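Local coordinates for FrpC operon protein (PDB 5EDF) that is the iron-regulated protein FrpD of Neisseria meningitidis, which binds FrpC and is putatively involved in adhesion, its precise function being unknown, at residues A[18-23]-A[27-32]; A[36-41]-A[45-50]; A[77-80]-A[86-89]; A[184-189]-A[214-219]. All coordinates share one frame; numbering follows the deposited sequence. Where two conformers were deposited one is given.

Contact 1: residues A[18-23]-A[27-32]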
loop_
_atom_site.group_PDB
_atom_site.type_symbol
_atom_site.label_atom_id
_atom_site.label_comp_id
_atom_site.label_asym_id
_atom_site.label_seq_id
_atom_site.Cartn_x
_atom_site.Cartn_y
_atom_site.Cartn_z
ATOM N N THR A 18 -6.871 -4.214 19.112
ATOM C CA THR A 18 -5.898 -3.328 18.504
ATOM C C THR A 18 -4.531 -3.590 19.123
ATOM O O THR A 18 -4.413 -4.135 20.230
ATOM C CB THR A 18 -6.266 -1.879 18.689
ATOM O OG1 THR A 18 -6.313 -1.585 20.092
ATOM C CG2 THR A 18 -7.640 -1.516 18.073
ATOM N N VAL A 19 -3.494 -3.148 18.430
ATOM C CA VAL A 19 -2.145 -3.098 18.969
ATOM C C VAL A 19 -1.643 -1.645 18.878
ATOM O O VAL A 19 -1.768 -1.013 17.817
ATOM C CB VAL A 19 -1.189 -4.075 18.279
ATOM C CG1 VAL A 19 0.259 -3.973 18.852
ATOM C CG2 VAL A 19 -1.732 -5.506 18.386
ATOM N N THR A 20 -1.021 -1.161 19.943
ATOM C CA THR A 20 -0.472 0.168 20.012
ATOM C C THR A 20 1.034 0.170 19.731
ATOM O O THR A 20 1.805 -0.605 20.315
ATOM C CB THR A 20 -0.768 0.809 21.347
ATOM O OG1 THR A 20 -2.188 0.848 21.547
ATOM C CG2 THR A 20 -0.170 2.215 21.434
ATOM N N PHE A 21 1.434 1.040 18.801
ATOM C CA PHE A 21 2.803 1.219 18.359
ATOM C C PHE A 21 3.236 2.639 18.676
ATOM O O PHE A 21 2.422 3.510 18.785
ATOM C CB PHE A 21 2.884 0.999 16.872
ATOM C CG PHE A 21 2.598 -0.416 16.450
ATOM C CD1 PHE A 21 3.611 -1.350 16.374
ATOM C CD2 PHE A 21 1.310 -0.810 16.122
ATOM C CE1 PHE A 21 3.367 -2.663 15.968
ATOM C CE2 PHE A 21 1.066 -2.101 15.693
ATOM C CZ PHE A 21 2.091 -3.030 15.641
ATOM N N ASP A 22 4.540 2.818 18.852
ATOM C CA ASP A 22 5.113 4.119 19.161
ATOM C C ASP A 22 6.309 4.389 18.274
ATOM O O ASP A 22 7.230 3.593 18.245
ATOM C CB ASP A 22 5.537 4.221 20.641
ATOM C CG ASP A 22 6.121 5.543 20.968
ATOM O OD1 ASP A 22 5.343 6.500 21.155
ATOM O OD2 ASP A 22 7.359 5.626 21.006
ATOM N N PHE A 23 6.232 5.471 17.497
ATOM C CA PHE A 23 7.345 5.977 16.710
ATOM C C PHE A 23 7.951 7.173 17.428
ATOM O O PHE A 23 7.458 8.276 17.277
ATOM C CB PHE A 23 6.872 6.481 15.336
ATOM C CG PHE A 23 6.282 5.434 14.416
ATOM C CD1 PHE A 23 7.079 4.740 13.495
ATOM C CD2 PHE A 23 4.919 5.286 14.344
ATOM C CE1 PHE A 23 6.500 3.839 12.590
ATOM C CE2 PHE A 23 4.336 4.390 13.417
ATOM C CZ PHE A 23 5.157 3.690 12.549
ATOM N N LYS A 27 2.085 7.843 18.708
ATOM C CA LYS A 27 1.327 6.599 18.795
ATOM C C LYS A 27 0.502 6.298 17.535
ATOM O O LYS A 27 0.003 7.220 16.832
ATOM C CB LYS A 27 0.391 6.596 20.009
ATOM C CG LYS A 27 1.085 6.811 21.348
ATOM C CD LYS A 27 1.968 5.640 21.724
ATOM C CE LYS A 27 2.487 5.784 23.144
ATOM N NZ LYS A 27 3.427 6.925 23.272
HETATM N N MSE A 28 0.348 5.007 17.250
HETATM C CA MSE A 28 -0.530 4.542 16.219
HETATM C C MSE A 28 -1.234 3.342 16.785
HETATM O O MSE A 28 -0.573 2.459 17.363
HETATM C CB MSE A 28 0.282 4.107 15.018
HETATM C CG MSE A 28 -0.499 3.922 13.789
HETATM SE SE MSE A 28 0.575 3.995 12.139
HETATM C CE MSE A 28 0.208 5.789 11.468
ATOM N N VAL A 29 -2.545 3.278 16.627
ATOM C CA VAL A 29 -3.355 2.198 17.206
ATOM C C VAL A 29 -4.025 1.467 16.040
ATOM O O VAL A 29 -4.808 2.073 15.320
ATOM C CB VAL A 29 -4.402 2.718 18.211
ATOM C CG1 VAL A 29 -5.270 1.571 18.711
ATOM C CG2 VAL A 29 -3.689 3.391 19.367
ATOM N N ILE A 30 -3.661 0.199 15.814
ATOM C CA ILE A 30 -4.008 -0.516 14.586
ATOM C C ILE A 30 -4.903 -1.692 14.901
ATOM O O ILE A 30 -4.516 -2.551 15.695
ATOM C CB ILE A 30 -2.736 -1.004 13.878
ATOM C CG1 ILE A 30 -1.828 0.196 13.588
ATOM C CG2 ILE A 30 -3.088 -1.758 12.562
ATOM C CD1 ILE A 30 -0.611 -0.114 12.733
ATOM N N PRO A 31 -6.087 -1.780 14.269
ATOM C CA PRO A 31 -6.874 -3.017 14.428
ATOM C C PRO A 31 -6.063 -4.239 14.024
ATOM O O PRO A 31 -5.387 -4.218 12.986
ATOM C CB PRO A 31 -8.082 -2.801 13.526
ATOM C CG PRO A 31 -8.197 -1.292 13.414
ATOM C CD PRO A 31 -6.765 -0.814 13.403
ATOM N N TYR A 32 -6.058 -5.274 14.845
ATOM C CA TYR A 32 -5.048 -6.297 14.737
ATOM C C TYR A 32 -5.150 -7.142 13.498
ATOM O O TYR A 32 -4.151 -7.764 13.092
ATOM C CB TYR A 32 -4.981 -7.140 16.019
ATOM C CG TYR A 32 -5.974 -8.252 16.182
ATOM C CD1 TYR A 32 -7.341 -8.093 15.977
ATOM C CD2 TYR A 32 -5.546 -9.491 16.638
ATOM C CE1 TYR A 32 -8.234 -9.140 16.184
ATOM C CE2 TYR A 32 -6.418 -10.502 16.855
ATOM C CZ TYR A 32 -7.767 -10.348 16.645
ATOM O OH TYR A 32 -8.662 -11.366 16.893
#

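Contact 2: residues A[36-41]-A[45-50]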
loop_
_atom_site.group_PDB
_atom_site.type_symbol
_atom_site.label_atom_id
_atom_site.label_comp_id
_atom_site.label_asym_id
_atom_site.label_seq_id
_atom_site.Cartn_x
_atom_site.Cartn_y
_atom_site.Cartn_z
ATOM N N ALA A 36 -1.274 -9.319 9.799
ATOM C CA ALA A 36 -1.138 -10.738 9.520
ATOM C C ALA A 36 0.299 -11.256 9.560
ATOM O O ALA A 36 0.534 -12.452 9.847
ATOM C CB ALA A 36 -1.812 -11.115 8.182
ATOM N N ARG A 37 1.284 -10.410 9.258
ATOM C CA ARG A 37 2.679 -10.885 9.357
ATOM C C ARG A 37 3.173 -11.073 10.804
ATOM O O ARG A 37 4.185 -11.756 11.045
ATOM C CB ARG A 37 3.650 -9.966 8.634
ATOM C CG ARG A 37 3.500 -9.986 7.153
ATOM C CD ARG A 37 4.431 -9.015 6.463
ATOM N NE ARG A 37 4.457 -9.147 5.022
ATOM C CZ ARG A 37 5.239 -9.967 4.331
ATOM N NH1 ARG A 37 6.097 -10.777 4.961
ATOM N NH2 ARG A 37 5.194 -9.960 3.024
ATOM N N TYR A 38 2.428 -10.523 11.738
ATOM C CA TYR A 38 2.805 -10.539 13.158
ATOM C C TYR A 38 1.999 -11.593 13.878
ATOM O O TYR A 38 1.292 -11.323 14.844
ATOM C CB TYR A 38 2.583 -9.151 13.758
ATOM C CG TYR A 38 3.297 -7.998 13.113
ATOM C CD1 TYR A 38 4.370 -7.400 13.704
ATOM C CD2 TYR A 38 2.812 -7.410 11.966
ATOM C CE1 TYR A 38 4.989 -6.267 13.161
ATOM C CE2 TYR A 38 3.417 -6.292 11.426
ATOM C CZ TYR A 38 4.483 -5.723 12.023
ATOM O OH TYR A 38 5.094 -4.619 11.477
ATOM N N THR A 39 2.138 -12.820 13.397
ATOM C CA THR A 39 1.364 -13.956 13.873
ATOM C C THR A 39 2.290 -15.153 14.055
ATOM O O THR A 39 3.451 -15.160 13.559
ATOM C CB THR A 39 0.208 -14.330 12.913
ATOM O OG1 THR A 39 0.748 -14.593 11.593
ATOM C CG2 THR A 39 -0.771 -13.242 12.793
ATOM N N GLN A 40 1.767 -16.152 14.754
ATOM C CA GLN A 40 2.430 -17.439 14.902
ATOM C C GLN A 40 1.423 -18.548 14.652
ATOM O O GLN A 40 0.220 -18.336 14.751
ATOM C CB GLN A 40 3.031 -17.561 16.296
ATOM C CG GLN A 40 4.161 -16.591 16.559
ATOM C CD GLN A 40 4.742 -16.737 17.939
ATOM O OE1 GLN A 40 4.067 -17.176 18.866
ATOM N NE2 GLN A 40 6.009 -16.376 18.082
ATOM N N ASP A 41 1.949 -19.717 14.284
ATOM C CA ASP A 41 1.204 -20.995 14.232
ATOM C C ASP A 41 -0.025 -20.974 13.317
ATOM O O ASP A 41 -1.167 -21.087 13.770
ATOM C CB ASP A 41 0.835 -21.420 15.644
ATOM C CG ASP A 41 2.060 -21.563 16.549
ATOM O OD1 ASP A 41 3.173 -21.800 16.020
ATOM O OD2 ASP A 41 1.910 -21.438 17.784
ATOM N N LYS A 45 -2.166 -17.446 16.482
ATOM C CA LYS A 45 -1.755 -16.587 17.591
ATOM C C LYS A 45 -1.376 -15.241 16.995
ATOM O O LYS A 45 -0.526 -15.162 16.107
ATOM C CB LYS A 45 -0.582 -17.172 18.354
ATOM C CG LYS A 45 -0.918 -18.481 19.072
ATOM C CD LYS A 45 0.311 -19.066 19.740
ATOM C CE LYS A 45 -0.007 -20.374 20.477
ATOM N NZ LYS A 45 -0.557 -21.482 19.608
ATOM N N TRP A 46 -2.021 -14.181 17.463
ATOM C CA TRP A 46 -1.892 -12.868 16.864
ATOM C C TRP A 46 -1.275 -11.907 17.851
ATOM O O TRP A 46 -1.562 -11.967 19.053
ATOM C CB TRP A 46 -3.261 -12.354 16.385
ATOM C CG TRP A 46 -3.721 -13.030 15.125
ATOM C CD1 TRP A 46 -4.030 -14.325 14.974
ATOM C CD2 TRP A 46 -3.880 -12.416 13.826
ATOM N NE1 TRP A 46 -4.382 -14.604 13.656
ATOM C CE2 TRP A 46 -4.283 -13.435 12.942
ATOM C CE3 TRP A 46 -3.691 -11.123 13.325
ATOM C CZ2 TRP A 46 -4.497 -13.192 11.585
ATOM C CZ3 TRP A 46 -3.940 -10.900 11.960
ATOM C CH2 TRP A 46 -4.328 -11.913 11.147
ATOM N N LEU A 47 -0.464 -11.017 17.328
ATOM C CA LEU A 47 0.216 -9.979 18.100
ATOM C C LEU A 47 -0.770 -9.323 19.042
ATOM O O LEU A 47 -1.896 -8.983 18.658
ATOM C CB LEU A 47 0.798 -8.880 17.193
ATOM C CG LEU A 47 1.772 -7.902 17.845
ATOM C CD1 LEU A 47 3.052 -8.614 18.220
ATOM C CD2 LEU A 47 2.065 -6.762 16.892
ATOM N N SER A 48 -0.321 -9.099 20.279
ATOM C CA SER A 48 -1.118 -8.418 21.277
ATOM C C SER A 48 -0.308 -7.366 22.003
ATOM O O SER A 48 0.905 -7.496 22.122
ATOM C CB SER A 48 -1.616 -9.433 22.307
ATOM O OG SER A 48 -0.577 -10.245 22.854
ATOM N N ASP A 49 -0.970 -6.341 22.530
ATOM C CA ASP A 49 -0.332 -5.447 23.511
ATOM C C ASP A 49 0.243 -6.334 24.646
ATOM O O ASP A 49 -0.383 -7.293 25.103
ATOM C CB ASP A 49 -1.370 -4.481 24.069
ATOM C CG ASP A 49 -1.896 -3.503 23.045
ATOM O OD1 ASP A 49 -1.131 -3.076 22.159
ATOM O OD2 ASP A 49 -3.058 -3.095 23.177
ATOM N N THR A 50 1.445 -6.002 25.096
ATOM C CA THR A 50 2.115 -6.768 26.133
ATOM C C THR A 50 1.941 -6.082 27.495
ATOM O O THR A 50 2.244 -4.900 27.619
ATOM C CB THR A 50 3.596 -6.877 25.851
ATOM O OG1 THR A 50 3.780 -7.580 24.596
ATOM C CG2 THR A 50 4.322 -7.629 26.969
#

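Contact 3: residues A[77-80]-A[86-89]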
loop_
_atom_site.group_PDB
_atom_site.type_symbol
_atom_site.label_atom_id
_atom_site.label_comp_id
_atom_site.label_asym_id
_atom_site.label_seq_id
_atom_site.Cartn_x
_atom_site.Cartn_y
_atom_site.Cartn_z
ATOM N N GLU A 77 -9.297 -4.931 2.940
ATOM C CA GLU A 77 -9.796 -5.597 4.145
ATOM C C GLU A 77 -8.677 -6.090 5.032
ATOM O O GLU A 77 -7.678 -6.581 4.529
ATOM C CB GLU A 77 -10.661 -6.809 3.775
ATOM C CG GLU A 77 -11.872 -6.436 2.972
ATOM C CD GLU A 77 -12.806 -7.582 2.648
ATOM O OE1 GLU A 77 -12.415 -8.761 2.752
ATOM O OE2 GLU A 77 -13.965 -7.288 2.266
ATOM N N PRO A 78 -8.894 -6.081 6.362
ATOM C CA PRO A 78 -8.038 -6.854 7.263
ATOM C C PRO A 78 -8.410 -8.316 7.173
ATOM O O PRO A 78 -9.397 -8.687 6.532
ATOM C CB PRO A 78 -8.429 -6.305 8.626
ATOM C CG PRO A 78 -9.881 -5.984 8.479
ATOM C CD PRO A 78 -10.038 -5.511 7.089
ATOM N N TYR A 79 -7.629 -9.157 7.854
ATOM C CA TYR A 79 -7.969 -10.566 7.971
ATOM C C TYR A 79 -9.339 -10.740 8.592
ATOM O O TYR A 79 -9.633 -10.170 9.673
ATOM C CB TYR A 79 -6.898 -11.259 8.822
ATOM C CG TYR A 79 -7.028 -12.747 9.054
ATOM C CD1 TYR A 79 -6.153 -13.637 8.447
ATOM C CD2 TYR A 79 -8.000 -13.264 9.910
ATOM C CE1 TYR A 79 -6.229 -14.996 8.687
ATOM C CE2 TYR A 79 -8.080 -14.638 10.169
ATOM C CZ TYR A 79 -7.195 -15.501 9.552
ATOM O OH TYR A 79 -7.227 -16.891 9.766
ATOM N N ASN A 80 -10.174 -11.548 7.948
ATOM C CA ASN A 80 -11.485 -11.886 8.497
ATOM C C ASN A 80 -11.878 -13.287 8.061
ATOM O O ASN A 80 -11.170 -13.927 7.264
ATOM C CB ASN A 80 -12.540 -10.802 8.151
ATOM C CG ASN A 80 -12.828 -10.695 6.674
ATOM O OD1 ASN A 80 -12.911 -11.704 5.978
ATOM N ND2 ASN A 80 -13.033 -9.484 6.204
ATOM N N HIS A 86 -7.111 -16.369 1.706
ATOM C CA HIS A 86 -6.182 -15.539 0.943
ATOM C C HIS A 86 -4.966 -15.174 1.780
ATOM O O HIS A 86 -3.820 -15.176 1.288
ATOM C CB HIS A 86 -6.875 -14.313 0.388
ATOM C CG HIS A 86 -7.955 -14.651 -0.586
ATOM N ND1 HIS A 86 -7.686 -14.954 -1.907
ATOM C CD2 HIS A 86 -9.296 -14.797 -0.433
ATOM C CE1 HIS A 86 -8.818 -15.261 -2.521
ATOM N NE2 HIS A 86 -9.810 -15.171 -1.653
ATOM N N PHE A 87 -5.195 -14.841 3.060
ATOM C CA PHE A 87 -4.090 -14.592 3.994
ATOM C C PHE A 87 -3.256 -15.826 4.289
ATOM O O PHE A 87 -2.034 -15.726 4.421
ATOM C CB PHE A 87 -4.599 -13.982 5.297
ATOM C CG PHE A 87 -4.935 -12.528 5.187
ATOM C CD1 PHE A 87 -3.936 -11.585 5.326
ATOM C CD2 PHE A 87 -6.231 -12.072 4.946
ATOM C CE1 PHE A 87 -4.218 -10.234 5.254
ATOM C CE2 PHE A 87 -6.505 -10.706 4.849
ATOM C CZ PHE A 87 -5.537 -9.799 4.999
ATOM N N ILE A 88 -3.885 -16.995 4.393
ATOM C CA ILE A 88 -3.123 -18.217 4.641
ATOM C C ILE A 88 -2.174 -18.501 3.472
ATOM O O ILE A 88 -1.017 -18.840 3.675
ATOM C CB ILE A 88 -4.050 -19.421 4.875
ATOM C CG1 ILE A 88 -4.713 -19.264 6.238
ATOM C CG2 ILE A 88 -3.273 -20.715 4.796
ATOM C CD1 ILE A 88 -5.873 -20.131 6.465
ATOM N N GLN A 89 -2.667 -18.376 2.248
ATOM C CA GLN A 89 -1.817 -18.502 1.087
ATOM C C GLN A 89 -0.668 -17.482 1.094
ATOM O O GLN A 89 0.491 -17.799 0.830
ATOM C CB GLN A 89 -2.657 -18.409 -0.185
ATOM C CG GLN A 89 -1.856 -18.567 -1.476
ATOM C CD GLN A 89 -1.370 -19.967 -1.678
ATOM O OE1 GLN A 89 -2.178 -20.879 -1.887
ATOM N NE2 GLN A 89 -0.045 -20.161 -1.624
#

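Contact 4: residues A[184-189]-A[214-219]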
loop_
_atom_site.group_PDB
_atom_site.type_symbol
_atom_site.label_atom_id
_atom_site.label_comp_id
_atom_site.label_asym_id
_atom_site.label_seq_id
_atom_site.Cartn_x
_atom_site.Cartn_y
_atom_site.Cartn_z
ATOM N N SER A 184 4.162 7.878 -0.690
ATOM C CA SER A 184 3.317 8.930 -0.189
ATOM C C SER A 184 3.749 9.413 1.163
ATOM O O SER A 184 4.531 8.722 1.866
ATOM C CB SER A 184 1.866 8.455 -0.153
ATOM O OG SER A 184 1.668 7.448 0.843
ATOM N N CYS A 185 3.215 10.555 1.557
ATOM C CA CYS A 185 3.422 11.134 2.881
ATOM C C CYS A 185 2.056 11.518 3.401
ATOM O O CYS A 185 1.319 12.220 2.714
ATOM C CB CYS A 185 4.336 12.358 2.805
ATOM S SG CYS A 185 5.954 11.916 2.047
ATOM N N ILE A 186 1.700 10.955 4.560
ATOM C CA ILE A 186 0.370 11.102 5.148
ATOM C C ILE A 186 0.568 11.503 6.599
ATOM O O ILE A 186 1.038 10.704 7.408
ATOM C CB ILE A 186 -0.428 9.785 5.056
ATOM C CG1 ILE A 186 -0.596 9.371 3.607
ATOM C CG2 ILE A 186 -1.791 9.917 5.785
ATOM C CD1 ILE A 186 -1.127 7.980 3.354
ATOM N N ASN A 187 0.209 12.729 6.929
ATOM C CA ASN A 187 0.163 13.165 8.331
ATOM C C ASN A 187 1.493 12.949 9.064
ATOM O O ASN A 187 1.485 12.545 10.217
ATOM C CB ASN A 187 -0.948 12.412 9.113
ATOM C CG ASN A 187 -2.369 12.832 8.733
ATOM O OD1 ASN A 187 -2.679 13.098 7.570
ATOM N ND2 ASN A 187 -3.252 12.851 9.733
ATOM N N GLY A 188 2.625 13.205 8.408
ATOM C CA GLY A 188 3.951 13.057 9.042
ATOM C C GLY A 188 4.575 11.674 8.886
ATOM O O GLY A 188 5.739 11.450 9.279
ATOM N N PHE A 189 3.806 10.757 8.320
ATOM C CA PHE A 189 4.275 9.400 8.064
ATOM C C PHE A 189 4.632 9.237 6.612
ATOM O O PHE A 189 4.070 9.925 5.746
ATOM C CB PHE A 189 3.218 8.346 8.440
ATOM C CG PHE A 189 2.818 8.412 9.878
ATOM C CD1 PHE A 189 3.574 7.775 10.821
ATOM C CD2 PHE A 189 1.707 9.170 10.299
ATOM C CE1 PHE A 189 3.240 7.896 12.204
ATOM C CE2 PHE A 189 1.344 9.261 11.641
ATOM C CZ PHE A 189 2.126 8.637 12.587
ATOM N N GLN A 214 -8.157 5.046 -0.232
ATOM C CA GLN A 214 -8.471 4.107 0.835
ATOM C C GLN A 214 -7.303 3.959 1.818
ATOM O O GLN A 214 -7.507 3.911 3.006
ATOM C CB GLN A 214 -8.885 2.758 0.255
ATOM C CG GLN A 214 -10.206 2.852 -0.528
ATOM C CD GLN A 214 -10.410 1.661 -1.427
ATOM O OE1 GLN A 214 -9.925 0.568 -1.139
ATOM N NE2 GLN A 214 -11.109 1.860 -2.530
ATOM N N VAL A 215 -6.071 3.949 1.305
ATOM C CA VAL A 215 -4.881 3.855 2.151
ATOM C C VAL A 215 -4.772 5.104 3.025
ATOM O O VAL A 215 -4.486 4.993 4.214
ATOM C CB VAL A 215 -3.617 3.646 1.327
ATOM C CG1 VAL A 215 -2.395 3.746 2.216
ATOM C CG2 VAL A 215 -3.669 2.310 0.638
ATOM N N GLU A 216 -5.011 6.285 2.467
ATOM C CA GLU A 216 -4.924 7.531 3.231
ATOM C C GLU A 216 -5.944 7.501 4.370
ATOM O O GLU A 216 -5.620 7.825 5.501
ATOM C CB GLU A 216 -5.226 8.721 2.326
ATOM C CG GLU A 216 -4.213 8.978 1.276
ATOM C CD GLU A 216 -4.538 10.186 0.435
ATOM O OE1 GLU A 216 -5.506 10.154 -0.371
ATOM O OE2 GLU A 216 -3.785 11.164 0.581
ATOM N N GLN A 217 -7.171 7.092 4.083
ATOM C CA GLN A 217 -8.206 7.009 5.107
ATOM C C GLN A 217 -7.808 6.001 6.197
ATOM O O GLN A 217 -7.984 6.255 7.410
ATOM C CB GLN A 217 -9.553 6.668 4.461
ATOM C CG GLN A 217 -10.739 6.562 5.402
ATOM C CD GLN A 217 -11.969 6.029 4.669
ATOM O OE1 GLN A 217 -11.983 4.884 4.188
ATOM N NE2 GLN A 217 -12.987 6.868 4.551
ATOM N N LEU A 218 -7.255 4.873 5.765
ATOM C CA LEU A 218 -6.858 3.807 6.684
ATOM C C LEU A 218 -5.759 4.284 7.646
ATOM O O LEU A 218 -5.851 4.151 8.865
ATOM C CB LEU A 218 -6.429 2.575 5.877
ATOM C CG LEU A 218 -6.014 1.350 6.668
ATOM C CD1 LEU A 218 -7.151 0.867 7.580
ATOM C CD2 LEU A 218 -5.582 0.275 5.695
ATOM N N VAL A 219 -4.708 4.866 7.099
ATOM C CA VAL A 219 -3.571 5.318 7.929
ATOM C C VAL A 219 -4.069 6.417 8.873
ATOM O O VAL A 219 -3.743 6.426 10.055
ATOM C CB VAL A 219 -2.401 5.776 7.032
ATOM C CG1 VAL A 219 -1.336 6.540 7.844
ATOM C CG2 VAL A 219 -1.814 4.575 6.272
#

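Contact 1: residues A[18-23]-A[27-32]
Val19 and Ile30 face each other as a hydrogen-bonded pair of two antiparallel strands, 18-23 and 27-31. The strand axes come within 4.5 Å at 158°. Val19 N gives its hydrogen to Ile30 O, and Ile30 N returns one to Val19 O. Phe21 and Met28 form the next such pair, and its Phe21 N to Met28 O bond is the shorter at 2.8 Å. Thr18 with Pro31, Thr20 with Val29 and Asp22 with Lys27 are the non-hydrogen-bonded pairs.

One face carries Val19, Phe21, Met28 and Ile30. Ile30 CD1 reaches Phe21 CE2 at 3.9 Å, the two side chains crossing at about a right angle. Met28, a selenomethionine, brings SE to 4.0 Å from Phe23 CE2, at the edge of that ring, a Met-aromatic contact. Phe222 of helix 205-224 and Ile61 cover this side.

Thr20, Asp22, Lys27 and Val29 line the other face. Lys27 NZ makes a salt bridge to Asp22 OD1 at 2.9 Å, coming from above the carboxylate plane. The lysine chain bends at chi2 (-68°) and again at chi4, which folds the amine back over the aspartate. Asp22 OD2 takes the amide of Gly25 in the turn. Thr18 CB lies 3.6 Å from Val29 CG1.

Two adjacent strands joined by a short turn make a beta hairpin, here with an apolar face turned to helix 205-224.

Contact 2: residues A[36-41]-A[45-50]
Lys45 O receives the backbone N of Gln40 at 2.8 Å, in the carbonyl plane, and also lies 3.2 Å from Thr39 CA in a CA-H...O contact. This is the short beta hairpin of strands 39-40 and 45-46. Gln40 and Lys45 are its hydrogen-bonded pair, and Lys45 N answers to Gln40 O. Thr39 and Trp46 form the non-hydrogen-bonded pair beside it. One more bond, Leu47 N to Tyr38 O, follows at 3.1 Å.

Near the turn, Lys45 NZ forms a salt bridge with Asp41 OD2, which accepts through its anti lone pair. The lysine chain is extended through chi2 and chi3, then bent at chi4 (60°).

The side chains of Tyr38 and Leu47 run side by side and point the same way. Leu47 CB is 3.9 Å from Tyr38 CB, and Leu47 CD2 touches the ring obliquely. The phenol oxygen is held by the amide of Glu62, and Leu47 packs on Val19 and Phe21 of strand 18-23.

One face of the Trp46 indole is met by Thr39, and Ala36 CB approaches Trp46 CH2. Trp46 NE1 is hydrogen-bonded to Ala43 O, and Tyr79 meets the indole edge-to-face. Thr39 OG1 donates to Ala36 O at 2.8 Å. With chi1 at 57°, the hydroxyl sits between the backbone N and the carbonyl carbon while the methyl turns to the indole. Thr39 CG2 lies 3.3 Å above the indole plane in a CH-pi contact, over the centre of the ring system.

Contact 3: residues A[77-80]-A[86-89]
Phe87 on helix 84-93 meets Tyr79 of the preceding loop and carries the contact almost alone. One residue earlier, His86 turns elsewhere: its ring stacks on Tyr66, and its ND1 is hydrogen-bonded to Asp96 OD1. Phe87 then points its side chain at residues 77-80. With chi1 at -77°, its CG stands anti to the carbonyl carbon, and the ring reaches over the loop backbone.

The outer atoms of the ring touch that backbone. Phe87 CE2 comes within 3.5 Å of Tyr79 CA. Phe87 CZ has Tyr79 N at 3.6 Å and Glu77 O at 3.9 Å, and this carbonyl oxygen lies at the ring edge, in its plane. Tyr79 CB sits over one face of the Phe87 ring, 4.1 Å from the centroid and offset toward the rim, in a CH-pi contact.

The tyrosine ring runs back past the base of the phenylalanine. Its CG is anti to the backbone N (chi1 -179°), which carries Tyr79 CD1 to 3.5 Å from Phe87 CB. The two ring planes are inclined obliquely, at 50°. Tyr79 OH is held by Glu10.

The arrangement is a helix packed through Phe87 onto the loop that leads into it from strand 73-77, an edge strand of the large antiparallel sheet within this chain.

Contact 4: residues A[184-189]-A[214-219]
Ile186 is the residue of 184-189 that touches helix 205-224. Two positions earlier, Ser184 binds Val191 O through OG, which ties it to the neighbouring strand. Cys185 follows with its sulfur in the disulfide to Cys108.

Ile186 ends strand 178-186, the first strand of a beta hairpin with strand 189-193, and sends both branches to the helix. With chi1 at -60°, CD1 extends to the backbone of Glu216, lying 3.8 Å from its CA and 3.9 Å from its CG. The two side chains cross at about a right angle. The CG2 branch meets Val219 CG1 at 4.0 Å, about one turn further on. The isoleucine thus packs against two residues spaced three apart on one side of the helix. The contact is apolar, although Glu216 carries a carboxylate; its OE2 is taken up in a salt bridge with Lys155.

Asn187 and Gly188 form the corners of a type I' turn from Ile186 to Phe189, which closes the hairpin. Gly188 has a positive phi (90°), as the second corner of such a turn does. Phe189 N donates to Ile186 O at 2.9 Å, and Ile186 N to Phe189 O at 2.8 Å.

The contacts follow each other along the chain without overlap. Contacts 1 and 2 are successive hairpins with centres about 13 Å apart. They are joined by Asp49 OD1, which probably accepts a hydrogen bond from Thr20 N at 2.9 Å. The centres of contacts 2 and 3 are about 14 Å apart, and there Trp46 packs on Tyr79 and Ala36 on Phe87. Contact 4 comes last, its centre about 14 Å from that of contact 1. Met28 bridges them by touching Phe189 and Val219. Contact 4 has no direct touch with contacts 2 and 3. Helix 205-224 packs on both the first hairpin and the large antiparallel sheet, and so connects the N-terminal part of the chain with that sheet.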